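Local coordinates for protein 4-amino-4-deoxy-L-arabinose transferase or related glycosyltransferases of PMT family (Cupriavidus metallidurans, PDB 5EZM) that probably transfers 4-amino-4-deoxy-L-arabinose from a polyprenyl-phosphate carrier to lipid A, as a zinc-binding membrane glycosyltransferase of the GT-C fold, at residues L297-I302 with P437-Y442; R370-Q375 with L429-G434. All blocks are in the same frame, centred on the assembly; numbering follows the deposited sequence.

Overall arrangement
Contact 1 joins a loop to a helix, and contact 2 joins two neighbouring helices near their ends. Both lie in the membrane part of the chain, on the same side of its centre, about 10 Å apart between centres. Contact 1 is buried. It links loop 297-302 to helix 435-456 by a hydrogen bond, an aromatic pair and apolar packing. Contact 2 lies farther out and is only partly buried. The start of helix 369-389 meets segment 429-434, where helix 403-430 gives way to the turn before helix 435-456, by apolar contacts alone. Trp372 of contact 2 touches the side chains of contact 1. Each contact also borders a bound MPG lipid.

Contact 1 (L297-I302 with P437-Y442); sequences LPWAGI and PSVAVY. With MPG ([(Z)-octadec-9-enyl] (2R)-2,3-bis(oxidanyl)propanoate), chain O.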
ATOM      1  N   LEU A 297       5.632 -13.334   8.640  1.00 65.32           N
ATOM      2  CA  LEU A 297       6.126 -14.710   8.618  1.00 65.67           C
ATOM      3  C   LEU A 297       7.432 -14.908   9.379  1.00 63.12           C
ATOM      4  O   LEU A 297       7.509 -15.856  10.180  1.00 64.08           O
ATOM      5  CB  LEU A 297       6.250 -15.182   7.165  1.00 68.20           C
ATOM      6  CG  LEU A 297       6.622 -16.650   6.950  1.00 70.73           C
ATOM      7  CD1 LEU A 297       5.583 -17.569   7.574  1.00 70.80           C
ATOM      8  CD2 LEU A 297       6.771 -16.938   5.471  1.00 72.06           C
ATOM      9  N   PRO A 298       8.480 -14.093   9.195  1.00 61.55           N
ATOM     10  CA  PRO A 298       9.731 -14.343   9.932  1.00 62.05           C
ATOM     11  C   PRO A 298       9.583 -14.305  11.448  1.00 62.29           C
ATOM     12  O   PRO A 298      10.522 -14.707  12.148  1.00 62.28           O
ATOM     13  CB  PRO A 298      10.667 -13.230   9.434  1.00 61.72           C
ATOM     14  CG  PRO A 298       9.779 -12.209   8.823  1.00 59.98           C
ATOM     15  CD  PRO A 298       8.638 -12.976   8.248  1.00 60.90           C
ATOM     16  N   TRP A 299       8.445 -13.854  11.976  1.00 61.73           N
ATOM     17  CA  TRP A 299       8.206 -13.843  13.413  1.00 62.37           C
ATOM     18  C   TRP A 299       7.058 -14.757  13.820  1.00 61.77           C
ATOM     19  O   TRP A 299       6.646 -14.737  14.988  1.00 63.79           O
ATOM     20  CB  TRP A 299       7.939 -12.414  13.897  1.00 64.57           C
ATOM     21  CG  TRP A 299       8.869 -11.389  13.301  1.00 67.00           C
ATOM     22  CD1 TRP A 299       8.532 -10.365  12.462  1.00 65.22           C
ATOM     23  CD2 TRP A 299      10.287 -11.300  13.491  1.00 68.88           C
ATOM     24  NE1 TRP A 299       9.649  -9.642  12.125  1.00 64.35           N
ATOM     25  CE2 TRP A 299      10.740 -10.194  12.741  1.00 67.26           C
ATOM     26  CE3 TRP A 299      11.218 -12.044  14.225  1.00 71.09           C
ATOM     27  CZ2 TRP A 299      12.083  -9.818  12.701  1.00 68.24           C
ATOM     28  CZ3 TRP A 299      12.549 -11.668  14.184  1.00 72.05           C
ATOM     29  CH2 TRP A 299      12.969 -10.563  13.429  1.00 70.84           C
ATOM     30  N   ALA A 300       6.536 -15.566  12.891  1.00 59.50           N
ATOM     31  CA  ALA A 300       5.404 -16.431  13.213  1.00 61.46           C
ATOM     32  C   ALA A 300       5.720 -17.346  14.390  1.00 62.85           C
ATOM     33  O   ALA A 300       4.860 -17.589  15.247  1.00 63.17           O
ATOM     34  CB  ALA A 300       5.002 -17.249  11.987  1.00 61.41           C
ATOM     35  N   GLY A 301       6.961 -17.835  14.466  1.00 63.82           N
ATOM     36  CA  GLY A 301       7.366 -18.710  15.551  1.00 64.22           C
ATOM     37  C   GLY A 301       7.248 -18.094  16.930  1.00 66.08           C
ATOM     38  O   GLY A 301       7.169 -18.830  17.919  1.00 66.84           O
ATOM     39  N   ILE A 302       7.234 -16.764  17.029  1.00 66.62           N
ATOM     40  CA  ILE A 302       7.080 -16.102  18.319  1.00 70.57           C
ATOM     41  C   ILE A 302       5.694 -15.493  18.484  1.00 72.51           C
ATOM     42  O   ILE A 302       5.479 -14.697  19.408  1.00 72.09           O
ATOM     43  CB  ILE A 302       8.169 -15.040  18.560  1.00 70.21           C
ATOM     44  CG1 ILE A 302       8.004 -13.855  17.604  1.00 67.92           C
ATOM     45  CG2 ILE A 302       9.561 -15.651  18.454  1.00 69.45           C
ATOM     46  CD1 ILE A 302       8.840 -12.653  17.978  1.00 66.48           C
ATOM     47  N   PRO A 437      22.636  -9.145  17.569  1.00 76.94           N
ATOM     48  CA  PRO A 437      23.267  -9.201  16.238  1.00 75.78           C
ATOM     49  C   PRO A 437      22.703 -10.304  15.357  1.00 74.81           C
ATOM     50  O   PRO A 437      22.492 -10.089  14.156  1.00 76.13           O
ATOM     51  CB  PRO A 437      24.751  -9.425  16.562  1.00 76.87           C
ATOM     52  CG  PRO A 437      24.754 -10.040  17.917  1.00 77.80           C
ATOM     53  CD  PRO A 437      23.622  -9.375  18.640  1.00 78.52           C
ATOM     54  N   SER A 438      22.440 -11.481  15.932  1.00 74.53           N
ATOM     55  CA  SER A 438      21.852 -12.574  15.163  1.00 75.17           C
ATOM     56  C   SER A 438      20.496 -12.175  14.590  1.00 76.97           C
ATOM     57  O   SER A 438      20.210 -12.415  13.410  1.00 76.92           O
ATOM     58  CB  SER A 438      21.726 -13.818  16.045  1.00 74.93           C
ATOM     59  OG  SER A 438      21.301 -14.944  15.299  1.00 73.79           O
ATOM     60  N   VAL A 439      19.650 -11.550  15.412  1.00 77.85           N
ATOM     61  CA  VAL A 439      18.333 -11.120  14.950  1.00 74.81           C
ATOM     62  C   VAL A 439      18.468 -10.030  13.893  1.00 74.22           C
ATOM     63  O   VAL A 439      17.677  -9.970  12.946  1.00 75.23           O
ATOM     64  CB  VAL A 439      17.471 -10.658  16.142  1.00 73.26           C
ATOM     65  CG1 VAL A 439      16.126 -10.146  15.668  1.00 71.52           C
ATOM     66  CG2 VAL A 439      17.267 -11.795  17.121  1.00 74.52           C
ATOM     67  N   ALA A 440      19.470  -9.158  14.030  1.00 72.75           N
ATOM     68  CA  ALA A 440      19.670  -8.095  13.047  1.00 72.33           C
ATOM     69  C   ALA A 440      20.052  -8.665  11.685  1.00 73.01           C
ATOM     70  O   ALA A 440      19.473  -8.290  10.657  1.00 72.82           O
ATOM     71  CB  ALA A 440      20.739  -7.120  13.540  1.00 72.87           C
ATOM     72  N   VAL A 441      21.027  -9.577  11.661  1.00 72.86           N
ATOM     73  CA  VAL A 441      21.440 -10.196  10.405  1.00 68.80           C
ATOM     74  C   VAL A 441      20.298 -11.009   9.805  1.00 66.43           C
ATOM     75  O   VAL A 441      20.060 -10.975   8.591  1.00 64.23           O
ATOM     76  CB  VAL A 441      22.692 -11.061  10.633  1.00 69.25           C
ATOM     77  CG1 VAL A 441      23.063 -11.794   9.366  1.00 68.02           C
ATOM     78  CG2 VAL A 441      23.850 -10.197  11.111  1.00 70.97           C
ATOM     79  N   TYR A 442      19.573 -11.747  10.648  1.00 65.97           N
ATOM     80  CA  TYR A 442      18.441 -12.543  10.181  1.00 62.46           C
ATOM     81  C   TYR A 442      17.370 -11.661   9.546  1.00 64.71           C
ATOM     82  O   TYR A 442      16.876 -11.949   8.447  1.00 63.85           O
ATOM     83  CB  TYR A 442      17.884 -13.344  11.358  1.00 58.91           C
ATOM     84  CG  TYR A 442      16.479 -13.880  11.210  1.00 57.99           C
ATOM     85  CD1 TYR A 442      16.251 -15.147  10.694  1.00 59.13           C
ATOM     86  CD2 TYR A 442      15.382 -13.135  11.628  1.00 58.52           C
ATOM     87  CE1 TYR A 442      14.970 -15.650  10.578  1.00 60.18           C
ATOM     88  CE2 TYR A 442      14.098 -13.627  11.515  1.00 58.82           C
ATOM     89  CZ  TYR A 442      13.899 -14.885  10.989  1.00 61.09           C
ATOM     90  OH  TYR A 442      12.623 -15.382  10.874  1.00 62.41           O
TER
HETATM   91  C2  MPG O 614       1.453 -19.383  14.876  1.00 86.01           C
HETATM   92  C3  MPG O 614       2.323 -20.604  15.155  1.00 85.77           C
HETATM   93  C4  MPG O 614       3.370 -20.330  16.225  1.00 85.16           C
HETATM   94  C5  MPG O 614       4.192 -21.573  16.602  1.00 84.18           C
HETATM   95  C6  MPG O 614       4.972 -21.380  17.914  1.00 83.92           C
HETATM   96  C7  MPG O 614       5.509 -22.711  18.474  1.00 84.96           C
HETATM   97  C8  MPG O 614       5.871 -22.623  19.976  1.00 84.98           C
HETATM   98  C1  MPG O 614       0.317 -19.673  13.893  1.00 85.34           C
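Tyr442 reaches from helix 435-456 to the backbone of Pro298, and its hydroxyl makes the one hydrogen bond across this contact. Tyr442 OH donates to Pro298 O at 2.5 Å. It approaches in the carbonyl plane, on a lone pair, with a C=O...donor angle of 115°. The phenol ring is carried there by a CG that lies anti to the backbone N (chi1 161°).

The aromatic pair is Tyr442 with Trp299. It is an offset edge-to-face arrangement, with the tyrosine edge turned toward the face of the tryptophan six-membered ring. The planes meet at 61° and the centroids are 5.5 Å apart. The closest carbons are Tyr442 CE2 and Trp299 CZ3, at 3.7 Å. The indole N-H is used separately: Trp299 NE1 bonds to Ala144 O.

Apolar contacts fill in around the rings. Val439 CG1 touches Trp299 CH2 at 3.9 Å, and Pro298 CB lies 4.0 Å from Tyr442 CZ. Replacing Tyr442 with an alanine would probably leave Pro298 O without its phenol donor and the Trp299 six-membered ring without the edge that packs on it, opening a gap between loop and helix.

Lipid lies along the loop as well. The chain of an MPG passes Ala300 O, with its C4 at 3.3 Å. The contact joins a short 3-10 segment, between helices 288-295 and 303-310, to a long helix near the C-terminal end of the membrane region. This is packing between a loop and a transmembrane helix in the many-helix membrane domain of a GT-C fold, away from the zinc site.

Contact 2 (R370-Q375 with L429-G434); sequences RSWGKQ and LLLRRG. With MPG ([(Z)-octadec-9-enyl] (2R)-2,3-bis(oxidanyl)propanoate), chain I.
The Trp372 indole meets Leu431 at its edge: Leu431 CD1 lies near the ring plane, 4.0 Å from Trp372 CD1. This joins the two helices of a hairpin in the membrane domain, 369-389 and 403-430, consecutive in the chain. The Tyr442 ring, outside these segments, packs edge-to-face with the same indole, and Trp372 NE1 makes a weak hydrogen bond to Ser438 OG. The second flat group is the Gln375 amide, which borders an MPG lipid tail. Its NE2 is 3.5 Å from MPG C7 and also makes a weak hydrogen bond to Gly301 O.

The start of helix 369-389 lies beside segment 429-434, where helix 403-430 gives way to a turn. No hydrogen bond crosses between the segments. Leu431 does the bridging, with CG anti to its backbone N (chi1 -176°), and its two methyls go to different neighbours. The Trp372 and Leu431 side chains approach each other at a slant.

Beyond Leu431 the chain turns toward helix 435-456, with Gly434 at the N-cap position. On the other side of helix 369-389, Lys374 CB touches the same lipid chain. Where the backbones come nearest, Leu431 CD2 rests 4.0 Å from Gly373 CA.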
ATOM      1  N   ARG A 370      19.398 -19.630  23.092  1.00 76.03           N
ATOM      2  CA  ARG A 370      18.880 -20.923  22.651  1.00 76.41           C
ATOM      3  C   ARG A 370      17.492 -20.787  22.030  1.00 73.29           C
ATOM      4  O   ARG A 370      17.174 -21.474  21.050  1.00 72.35           O
ATOM      5  CB  ARG A 370      18.856 -21.906  23.821  1.00 83.04           C
ATOM      6  CG  ARG A 370      18.509 -23.334  23.422  1.00 87.82           C
ATOM      7  CD  ARG A 370      18.635 -24.278  24.599  1.00 95.99           C
ATOM      8  NE  ARG A 370      18.276 -25.651  24.252  1.00102.25           N
ATOM      9  CZ  ARG A 370      19.126 -26.547  23.757  1.00106.97           C
ATOM     10  NH1 ARG A 370      20.391 -26.215  23.540  1.00109.28           N
ATOM     11  NH2 ARG A 370      18.710 -27.773  23.477  1.00108.16           N
ATOM     12  N   SER A 371      16.654 -19.906  22.587  1.00 71.83           N
ATOM     13  CA  SER A 371      15.314 -19.701  22.040  1.00 69.63           C
ATOM     14  C   SER A 371      15.384 -19.127  20.633  1.00 68.30           C
ATOM     15  O   SER A 371      14.700 -19.602  19.711  1.00 68.08           O
ATOM     16  CB  SER A 371      14.510 -18.777  22.957  1.00 70.29           C
ATOM     17  OG  SER A 371      14.262 -19.379  24.215  1.00 62.77           O
ATOM     18  N   TRP A 372      16.212 -18.098  20.444  1.00 69.12           N
ATOM     19  CA  TRP A 372      16.395 -17.570  19.102  1.00 70.26           C
ATOM     20  C   TRP A 372      16.979 -18.626  18.175  1.00 73.00           C
ATOM     21  O   TRP A 372      16.662 -18.643  16.980  1.00 73.17           O
ATOM     22  CB  TRP A 372      17.280 -16.325  19.121  1.00 69.22           C
ATOM     23  CG  TRP A 372      17.455 -15.768  17.749  1.00 66.22           C
ATOM     24  CD1 TRP A 372      18.623 -15.631  17.058  1.00 65.99           C
ATOM     25  CD2 TRP A 372      16.416 -15.320  16.875  1.00 64.42           C
ATOM     26  NE1 TRP A 372      18.376 -15.104  15.813  1.00 64.16           N
ATOM     27  CE2 TRP A 372      17.028 -14.908  15.676  1.00 63.55           C
ATOM     28  CE3 TRP A 372      15.025 -15.216  16.995  1.00 64.73           C
ATOM     29  CZ2 TRP A 372      16.299 -14.400  14.604  1.00 63.15           C
ATOM     30  CZ3 TRP A 372      14.303 -14.717  15.929  1.00 63.92           C
ATOM     31  CH2 TRP A 372      14.940 -14.312  14.751  1.00 63.23           C
ATOM     32  N   GLY A 373      17.824 -19.514  18.704  1.00 72.14           N
ATOM     33  CA  GLY A 373      18.263 -20.653  17.914  1.00 71.75           C
ATOM     34  C   GLY A 373      17.095 -21.486  17.418  1.00 72.57           C
ATOM     35  O   GLY A 373      17.038 -21.859  16.242  1.00 72.41           O
ATOM     36  N   LYS A 374      16.144 -21.782  18.313  1.00 72.71           N
ATOM     37  CA  LYS A 374      14.923 -22.474  17.909  1.00 70.96           C
ATOM     38  C   LYS A 374      14.245 -21.752  16.752  1.00 71.70           C
ATOM     39  O   LYS A 374      13.884 -22.367  15.737  1.00 73.59           O
ATOM     40  CB  LYS A 374      13.959 -22.586  19.093  1.00 70.18           C
ATOM     41  CG  LYS A 374      14.486 -23.336  20.306  1.00 70.76           C
ATOM     42  CD  LYS A 374      13.485 -23.253  21.451  1.00 72.35           C
ATOM     43  CE  LYS A 374      13.811 -24.236  22.562  1.00 79.75           C
ATOM     44  NZ  LYS A 374      15.198 -24.071  23.070  1.00 84.55           N
ATOM     45  N   GLN A 375      14.071 -20.433  16.888  1.00 69.99           N
ATOM     46  CA  GLN A 375      13.436 -19.668  15.818  1.00 68.13           C
ATOM     47  C   GLN A 375      14.201 -19.807  14.505  1.00 69.60           C
ATOM     48  O   GLN A 375      13.595 -19.996  13.445  1.00 68.41           O
ATOM     49  CB  GLN A 375      13.317 -18.198  16.218  1.00 67.45           C
ATOM     50  CG  GLN A 375      12.351 -17.952  17.360  1.00 70.00           C
ATOM     51  CD  GLN A 375      10.945 -18.419  17.037  1.00 72.96           C
ATOM     52  OE1 GLN A 375      10.515 -18.376  15.885  1.00 74.98           O
ATOM     53  NE2 GLN A 375      10.224 -18.874  18.055  1.00 74.90           N
ATOM     54  N   LEU A 429      25.635 -18.183  12.655  1.00 82.54           N
ATOM     55  CA  LEU A 429      27.057 -18.002  12.931  1.00 84.66           C
ATOM     56  C   LEU A 429      27.302 -16.843  13.890  1.00 84.08           C
ATOM     57  O   LEU A 429      28.254 -16.883  14.679  1.00 87.68           O
ATOM     58  CB  LEU A 429      27.832 -17.785  11.631  1.00 85.82           C
ATOM     59  CG  LEU A 429      28.163 -19.044  10.828  1.00 86.77           C
ATOM     60  CD1 LEU A 429      28.957 -18.689   9.576  1.00 88.06           C
ATOM     61  CD2 LEU A 429      28.921 -20.049  11.686  1.00 85.68           C
ATOM     62  N   LEU A 430      26.463 -15.812  13.846  1.00 80.02           N
ATOM     63  CA  LEU A 430      26.609 -14.654  14.717  1.00 79.25           C
ATOM     64  C   LEU A 430      25.893 -14.817  16.052  1.00 79.11           C
ATOM     65  O   LEU A 430      25.972 -13.914  16.891  1.00 80.05           O
ATOM     66  CB  LEU A 430      26.099 -13.391  14.011  1.00 78.94           C
ATOM     67  CG  LEU A 430      27.109 -12.574  13.199  1.00 80.61           C
ATOM     68  CD1 LEU A 430      28.211 -12.040  14.099  1.00 83.93           C
ATOM     69  CD2 LEU A 430      27.702 -13.385  12.059  1.00 80.74           C
ATOM     70  N   LEU A 431      25.199 -15.938  16.273  1.00 78.42           N
ATOM     71  CA  LEU A 431      24.497 -16.126  17.539  1.00 78.15           C
ATOM     72  C   LEU A 431      25.456 -16.151  18.724  1.00 83.50           C
ATOM     73  O   LEU A 431      25.079 -15.755  19.833  1.00 85.64           O
ATOM     74  CB  LEU A 431      23.668 -17.412  17.496  1.00 75.73           C
ATOM     75  CG  LEU A 431      22.787 -17.711  18.714  1.00 74.97           C
ATOM     76  CD1 LEU A 431      21.973 -16.487  19.110  1.00 74.47           C
ATOM     77  CD2 LEU A 431      21.872 -18.891  18.435  1.00 72.98           C
ATOM     78  N   ARG A 432      26.696 -16.597  18.512  1.00 86.59           N
ATOM     79  CA  ARG A 432      27.672 -16.623  19.598  1.00 89.38           C
ATOM     80  C   ARG A 432      27.964 -15.234  20.150  1.00 92.82           C
ATOM     81  O   ARG A 432      28.405 -15.115  21.297  1.00 95.63           O
ATOM     82  CB  ARG A 432      28.973 -17.271  19.123  1.00 88.68           C
ATOM     83  N   ARG A 433      27.725 -14.184  19.368  1.00 93.42           N
ATOM     84  CA  ARG A 433      28.007 -12.816  19.784  1.00 96.86           C
ATOM     85  C   ARG A 433      26.802 -12.125  20.414  1.00 98.01           C
ATOM     86  O   ARG A 433      26.880 -10.931  20.724  1.00100.64           O
ATOM     87  CB  ARG A 433      28.507 -11.999  18.587  1.00 95.49           C
ATOM     88  N   GLY A 434      25.698 -12.840  20.612  1.00 94.65           N
ATOM     89  CA  GLY A 434      24.522 -12.252  21.223  1.00 92.11           C
ATOM     90  C   GLY A 434      23.257 -12.443  20.412  1.00 88.83           C
ATOM     91  O   GLY A 434      23.314 -12.759  19.219  1.00 88.66           O
TER
HETATM   92  C2  MPG I 608       8.150 -22.296  13.306  1.00 83.58           C
HETATM   93  C3  MPG I 608       9.206 -22.144  14.394  1.00 83.08           C
HETATM   94  C4  MPG I 608       8.695 -22.585  15.756  1.00 81.37           C
HETATM   95  C5  MPG I 608       9.689 -22.254  16.879  1.00 79.54           C
HETATM   96  C6  MPG I 608       9.081 -22.487  18.269  1.00 79.57           C
HETATM   97  C7  MPG I 608      10.052 -22.109  19.402  1.00 81.97           C
HETATM   98  C8  MPG I 608       9.401 -22.234  20.801  1.00 83.46           C
HETATM   99  C1  MPG I 608       8.562 -21.599  12.007  1.00 83.29           C